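Local coordinates for protein tyrosyl-tRNA synthetase (Pyrococcus horikoshii, PDB 2CYC) that probably catalyses the two-step attachment of L-tyrosine to tRNA(Tyr), activating the amino acid with ATP before transferring it to the acceptor end, at residues A[276-290]-A[326-340]. Numbering follows the deposited sequence.
Sequences KAFCPAREVRYNPVL and KRDFAEGKLHPLDLK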
loop_
_atom_site.group_PDB
_atom_site.type_symbol
_atom_site.label_atom_id
_atom_site.label_comp_id
_atom_site.label_asym_id
_atom_site.label_seq_id
_atom_site.Cartn_x
_atom_site.Cartn_y
_atom_site.Cartn_z
ATOM N N LYS A 276 40.396 -10.767 16.186
ATOM C CA LYS A 276 39.917 -9.633 16.973
ATOM C C LYS A 276 38.518 -9.776 17.535
ATOM O O LYS A 276 38.019 -8.868 18.188
ATOM C CB LYS A 276 40.015 -8.320 16.178
ATOM C CG LYS A 276 40.458 -8.450 14.744
ATOM C CD LYS A 276 41.284 -7.239 14.340
ATOM C CE LYS A 276 41.315 -7.047 12.834
ATOM N NZ LYS A 276 39.955 -6.774 12.265
ATOM N N ALA A 277 37.884 -10.916 17.287
ATOM C CA ALA A 277 36.518 -11.146 17.765
ATOM C C ALA A 277 36.399 -11.048 19.283
ATOM O O ALA A 277 37.347 -11.362 20.013
ATOM C CB ALA A 277 36.031 -12.517 17.310
ATOM N N PHE A 278 35.232 -10.616 19.756
ATOM C CA PHE A 278 34.976 -10.504 21.189
ATOM C C PHE A 278 34.764 -11.936 21.680
ATOM O O PHE A 278 33.945 -12.675 21.126
ATOM C CB PHE A 278 33.715 -9.666 21.428
ATOM C CG PHE A 278 33.391 -9.438 22.887
ATOM C CD1 PHE A 278 34.171 -8.585 23.666
ATOM C CD2 PHE A 278 32.288 -10.050 23.473
ATOM C CE1 PHE A 278 33.849 -8.340 25.003
ATOM C CE2 PHE A 278 31.958 -9.812 24.810
ATOM C CZ PHE A 278 32.738 -8.954 25.575
ATOM N N CYS A 279 35.500 -12.324 22.717
ATOM C CA CYS A 279 35.412 -13.674 23.267
ATOM C C CYS A 279 36.132 -13.705 24.616
ATOM O O CYS A 279 37.228 -14.269 24.736
ATOM C CB CYS A 279 36.069 -14.654 22.293
ATOM S SG CYS A 279 36.030 -16.403 22.763
ATOM N N PRO A 280 35.525 -13.090 25.647
ATOM C CA PRO A 280 36.090 -13.032 27.001
ATOM C C PRO A 280 36.288 -14.410 27.586
ATOM O O PRO A 280 35.414 -15.271 27.482
ATOM C CB PRO A 280 35.048 -12.239 27.792
ATOM C CG PRO A 280 34.357 -11.430 26.748
ATOM C CD PRO A 280 34.229 -12.396 25.595
ATOM N N ALA A 281 37.438 -14.616 28.212
ATOM C CA ALA A 281 37.738 -15.899 28.824
ATOM C C ALA A 281 36.630 -16.275 29.809
ATOM O O ALA A 281 36.180 -15.441 30.603
ATOM C CB ALA A 281 39.093 -15.831 29.544
ATOM N N ARG A 282 36.197 -17.532 29.739
ATOM C CA ARG A 282 35.150 -18.086 30.606
ATOM C C ARG A 282 33.753 -17.495 30.437
ATOM O O ARG A 282 32.802 -17.982 31.047
ATOM C CB ARG A 282 35.558 -17.975 32.079
ATOM C CG ARG A 282 36.886 -18.625 32.401
ATOM C CD ARG A 282 37.054 -18.823 33.896
ATOM N NE ARG A 282 38.333 -19.450 34.203
ATOM C CZ ARG A 282 38.670 -19.931 35.396
ATOM N NH1 ARG A 282 37.815 -19.861 36.410
ATOM N NH2 ARG A 282 39.868 -20.477 35.576
ATOM N N GLU A 283 33.616 -16.453 29.622
ATOM C CA GLU A 283 32.305 -15.843 29.408
ATOM C C GLU A 283 31.474 -16.729 28.479
ATOM O O GLU A 283 31.892 -17.020 27.356
ATOM C CB GLU A 283 32.470 -14.446 28.800
ATOM C CG GLU A 283 31.167 -13.720 28.456
ATOM C CD GLU A 283 30.209 -13.587 29.634
ATOM O OE1 GLU A 283 30.667 -13.358 30.771
ATOM O OE2 GLU A 283 28.985 -13.697 29.416
ATOM N N VAL A 284 30.310 -17.169 28.950
ATOM C CA VAL A 284 29.440 -18.019 28.143
ATOM C C VAL A 284 28.045 -17.445 27.928
ATOM O O VAL A 284 27.255 -18.028 27.195
ATOM C CB VAL A 284 29.282 -19.435 28.753
ATOM C CG1 VAL A 284 30.631 -20.139 28.800
ATOM C CG2 VAL A 284 28.661 -19.341 30.145
ATOM N N ARG A 285 27.742 -16.316 28.562
ATOM C CA ARG A 285 26.431 -15.673 28.413
ATOM C C ARG A 285 26.369 -14.873 27.102
ATOM O O ARG A 285 25.439 -15.025 26.310
ATOM C CB ARG A 285 26.170 -14.743 29.598
ATOM C CG ARG A 285 24.948 -13.845 29.454
ATOM C CD ARG A 285 25.012 -12.706 30.471
ATOM N NE ARG A 285 23.923 -11.739 30.339
ATOM C CZ ARG A 285 22.649 -12.000 30.614
ATOM N NH1 ARG A 285 21.734 -11.052 30.465
ATOM N NH2 ARG A 285 22.291 -13.208 31.039
ATOM N N TYR A 286 27.355 -14.007 26.890
ATOM C CA TYR A 286 27.422 -13.217 25.667
ATOM C C TYR A 286 28.818 -13.446 25.104
ATOM O O TYR A 286 29.808 -12.905 25.604
ATOM C CB TYR A 286 27.181 -11.728 25.943
ATOM C CG TYR A 286 27.116 -10.935 24.664
ATOM C CD1 TYR A 286 28.278 -10.618 23.967
ATOM C CD2 TYR A 286 25.891 -10.586 24.096
ATOM C CE1 TYR A 286 28.231 -9.984 22.735
ATOM C CE2 TYR A 286 25.831 -9.946 22.855
ATOM C CZ TYR A 286 27.006 -9.652 22.182
ATOM O OH TYR A 286 26.971 -9.044 20.951
ATOM N N ASN A 287 28.887 -14.247 24.050
ATOM C CA ASN A 287 30.151 -14.573 23.419
ATOM C C ASN A 287 29.899 -14.904 21.948
ATOM O O ASN A 287 29.452 -16.005 21.616
ATOM C CB ASN A 287 30.742 -15.779 24.161
ATOM C CG ASN A 287 32.163 -16.101 23.747
ATOM O OD1 ASN A 287 32.978 -16.522 24.577
ATOM N ND2 ASN A 287 32.466 -15.929 22.467
ATOM N N PRO A 288 30.176 -13.948 21.050
ATOM C CA PRO A 288 29.966 -14.167 19.616
ATOM C C PRO A 288 30.663 -15.417 19.088
ATOM O O PRO A 288 30.115 -16.142 18.252
ATOM C CB PRO A 288 30.510 -12.886 18.993
ATOM C CG PRO A 288 30.208 -11.858 20.062
ATOM C CD PRO A 288 30.625 -12.570 21.315
ATOM N N VAL A 289 31.866 -15.680 19.585
ATOM C CA VAL A 289 32.594 -16.841 19.125
ATOM C C VAL A 289 31.905 -18.145 19.512
ATOM O O VAL A 289 31.772 -19.042 18.673
ATOM C CB VAL A 289 34.046 -16.853 19.646
ATOM C CG1 VAL A 289 34.740 -18.130 19.183
ATOM C CG2 VAL A 289 34.800 -15.626 19.127
ATOM N N LEU A 290 31.475 -18.263 20.768
ATOM C CA LEU A 290 30.798 -19.487 21.201
ATOM C C LEU A 290 29.469 -19.611 20.445
ATOM O O LEU A 290 29.005 -20.718 20.175
ATOM C CB LEU A 290 30.534 -19.474 22.719
ATOM C CG LEU A 290 31.711 -19.693 23.685
ATOM C CD1 LEU A 290 31.209 -19.546 25.126
ATOM C CD2 LEU A 290 32.321 -21.088 23.474
ATOM N N LYS A 326 31.554 -25.952 25.851
ATOM C CA LYS A 326 31.105 -24.823 26.652
ATOM C C LYS A 326 31.570 -24.968 28.104
ATOM O O LYS A 326 32.012 -23.995 28.720
ATOM C CB LYS A 326 29.580 -24.721 26.593
ATOM C CG LYS A 326 29.005 -23.548 27.354
ATOM C CD LYS A 326 27.486 -23.560 27.264
ATOM C CE LYS A 326 26.897 -22.376 28.007
ATOM N NZ LYS A 326 25.415 -22.361 27.968
ATOM N N ARG A 327 31.460 -26.182 28.641
ATOM C CA ARG A 327 31.879 -26.468 30.016
ATOM C C ARG A 327 33.378 -26.170 30.143
ATOM O O ARG A 327 33.809 -25.437 31.025
ATOM C CB ARG A 327 31.617 -27.942 30.346
ATOM C CG ARG A 327 31.924 -28.351 31.783
ATOM C CD ARG A 327 30.741 -28.131 32.730
ATOM N NE ARG A 327 29.625 -29.050 32.481
ATOM C CZ ARG A 327 28.690 -28.881 31.544
ATOM N NH1 ARG A 327 27.723 -29.780 31.401
ATOM N NH2 ARG A 327 28.707 -27.810 30.758
ATOM N N ASP A 328 34.162 -26.754 29.248
ATOM C CA ASP A 328 35.600 -26.550 29.235
ATOM C C ASP A 328 35.966 -25.073 29.130
ATOM O O ASP A 328 36.975 -24.643 29.683
ATOM C CB ASP A 328 36.217 -27.321 28.072
ATOM C CG ASP A 328 36.974 -28.549 28.526
ATOM O OD1 ASP A 328 36.551 -29.176 29.521
ATOM O OD2 ASP A 328 37.985 -28.894 27.879
ATOM N N PHE A 329 35.147 -24.294 28.431
ATOM C CA PHE A 329 35.428 -22.871 28.276
ATOM C C PHE A 329 35.066 -22.128 29.559
ATOM O O PHE A 329 35.837 -21.301 30.052
ATOM C CB PHE A 329 34.635 -22.280 27.097
ATOM C CG PHE A 329 35.071 -20.888 26.708
ATOM C CD1 PHE A 329 36.164 -20.696 25.860
ATOM C CD2 PHE A 329 34.422 -19.769 27.228
ATOM C CE1 PHE A 329 36.607 -19.410 25.536
ATOM C CE2 PHE A 329 34.854 -18.480 26.916
ATOM C CZ PHE A 329 35.952 -18.298 26.067
ATOM N N ALA A 330 33.892 -22.427 30.100
ATOM C CA ALA A 330 33.435 -21.781 31.325
ATOM C C ALA A 330 34.407 -22.045 32.469
ATOM O O ALA A 330 34.643 -21.170 33.304
ATOM C CB ALA A 330 32.044 -22.284 31.700
ATOM N N GLU A 331 34.974 -23.249 32.496
ATOM C CA GLU A 331 35.921 -23.628 33.541
ATOM C C GLU A 331 37.359 -23.175 33.277
ATOM O O GLU A 331 38.268 -23.545 34.010
ATOM C CB GLU A 331 35.886 -25.146 33.745
ATOM C CG GLU A 331 34.550 -25.643 34.286
ATOM C CD GLU A 331 34.432 -27.159 34.305
ATOM O OE1 GLU A 331 33.381 -27.657 34.759
ATOM O OE2 GLU A 331 35.376 -27.849 33.867
ATOM N N GLY A 332 37.566 -22.381 32.230
ATOM C CA GLY A 332 38.904 -21.906 31.920
ATOM C C GLY A 332 39.866 -22.980 31.446
ATOM O O GLY A 332 41.079 -22.811 31.520
ATOM N N LYS A 333 39.339 -24.097 30.961
ATOM C CA LYS A 333 40.199 -25.163 30.463
ATOM C C LYS A 333 40.446 -25.005 28.955
ATOM O O LYS A 333 41.358 -25.613 28.391
ATOM C CB LYS A 333 39.573 -26.522 30.784
ATOM C CG LYS A 333 39.543 -26.797 32.285
ATOM C CD LYS A 333 38.694 -28.006 32.638
ATOM C CE LYS A 333 38.612 -28.170 34.153
ATOM N NZ LYS A 333 37.888 -29.409 34.547
ATOM N N LEU A 334 39.630 -24.173 28.314
ATOM C CA LEU A 334 39.768 -23.893 26.881
ATOM C C LEU A 334 39.877 -22.378 26.776
ATOM O O LEU A 334 38.926 -21.658 27.079
ATOM C CB LEU A 334 38.542 -24.378 26.102
ATOM C CG LEU A 334 38.489 -23.961 24.630
ATOM C CD1 LEU A 334 39.703 -24.528 23.895
ATOM C CD2 LEU A 334 37.178 -24.441 24.002
ATOM N N HIS A 335 41.033 -21.893 26.348
ATOM C CA HIS A 335 41.247 -20.452 26.264
ATOM C C HIS A 335 40.875 -19.839 24.909
ATOM O O HIS A 335 41.062 -20.455 23.866
ATOM C CB HIS A 335 42.709 -20.150 26.607
ATOM C CG HIS A 335 42.985 -18.706 26.885
ATOM N ND1 HIS A 335 43.066 -17.758 25.887
ATOM C CD2 HIS A 335 43.170 -18.044 28.052
ATOM C CE1 HIS A 335 43.286 -16.572 26.428
ATOM N NE2 HIS A 335 43.353 -16.718 27.740
ATOM N N PRO A 336 40.340 -18.609 24.918
ATOM C CA PRO A 336 39.948 -17.911 23.690
ATOM C C PRO A 336 41.021 -17.940 22.599
ATOM O O PRO A 336 40.695 -18.029 21.419
ATOM C CB PRO A 336 39.665 -16.502 24.180
ATOM C CG PRO A 336 39.072 -16.749 25.524
ATOM C CD PRO A 336 39.992 -17.808 26.105
ATOM N N LEU A 337 42.296 -17.864 22.984
ATOM C CA LEU A 337 43.375 -17.889 21.992
ATOM C C LEU A 337 43.295 -19.139 21.117
ATOM O O LEU A 337 43.393 -19.063 19.893
ATOM C CB LEU A 337 44.753 -17.856 22.672
ATOM C CG LEU A 337 45.242 -16.540 23.294
ATOM C CD1 LEU A 337 46.456 -16.824 24.152
ATOM C CD2 LEU A 337 45.587 -15.529 22.201
ATOM N N ASP A 338 43.117 -20.292 21.749
ATOM C CA ASP A 338 43.055 -21.548 21.012
ATOM C C ASP A 338 41.710 -21.762 20.320
ATOM O O ASP A 338 41.668 -22.226 19.183
ATOM C CB ASP A 338 43.385 -22.701 21.955
ATOM C CG ASP A 338 44.729 -22.502 22.651
ATOM O OD1 ASP A 338 45.733 -22.290 21.939
ATOM O OD2 ASP A 338 44.784 -22.548 23.899
ATOM N N LEU A 339 40.618 -21.414 20.994
ATOM C CA LEU A 339 39.289 -21.559 20.400
ATOM C C LEU A 339 39.177 -20.711 19.125
ATOM O O LEU A 339 38.744 -21.202 18.078
ATOM C CB LEU A 339 38.201 -21.134 21.390
ATOM C CG LEU A 339 36.766 -21.180 20.833
ATOM C CD1 LEU A 339 36.424 -22.599 20.340
ATOM C CD2 LEU A 339 35.804 -20.741 21.918
ATOM N N LYS A 340 39.578 -19.442 19.213
ATOM C CA LYS A 340 39.523 -18.546 18.055
ATOM C C LYS A 340 40.275 -19.110 16.847
ATOM O O LYS A 340 39.782 -19.070 15.719
ATOM C CB LYS A 340 40.117 -17.177 18.393
ATOM C CG LYS A 340 39.238 -16.240 19.197
ATOM C CD LYS A 340 40.002 -14.933 19.391
ATOM C CE LYS A 340 39.226 -13.922 20.194
ATOM N NZ LYS A 340 39.938 -12.615 20.204
HETATM O O HOH W 1 37.859 -19.994 28.761
#
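Ala277 O accepts a hydrogen bond of 2.9 Å from Lys340 NZ, which lies in the carbonyl plane with a C=O...N angle of 147°. The lysine chain, extended beyond CG, also donates to Arg275 O, so two carbonyls, those of Ala277 and Arg275, hold one ammonium group. Cys279 comes next: its SG, turned anti to the backbone N (chi1 -178°), lies 3.8 Å from Phe329 CZ, an oblique sulfur-aromatic contact, and also packs on Pro336 CB. Pro280 to Glu283 form a type II turn that runs past the CE2 side of the Phe329 ring, with Pro280 O near the ring plane, 3.3 Å from Phe329 CE2. At Ala281 the methyl group rests against Pro336 CD and CG.

Arg282 meets the end of helix 322-330, which closes in a Schellman motif with Gly332 as C-prime. The CA-H of Arg282 points to Phe329 O (Arg282 CA to Phe329 O 3.3 Å, 154° at H), while Glu331 O lies over one guanidinium face, offset toward its rim. A water, over the centre of one Phe329 face, accepts from Arg282 N and donates to Phe329 O at 2.7 Å and to Leu334 O. Val284 CG1 packs on Ala330 CB at 3.9 Å, and the Lys326 chain crosses Val284 at about a right angle. Val289 CG1 reaches Leu339 CD2; Leu290 CD2 lies toward the rim of the Phe329 face opposite the water and touches Leu339 CD2 at 3.8 Å. A leucine in place of Phe329 would probably leave the turn and Cys279 SG without their flat partner and open a gap beneath the water.

Thus, away from the tyrosine pocket, the loop leading into helix 288-297, together with the first turn of that helix, packs against helix 322-330 and the start of helix 336-350. Leu325 of helix 322-330 touches Leu290, Tyr286 lies on helix 240-250, and Asp328 OD2 is hydrogen-bonded to Tyr319 OH of strand 317-319.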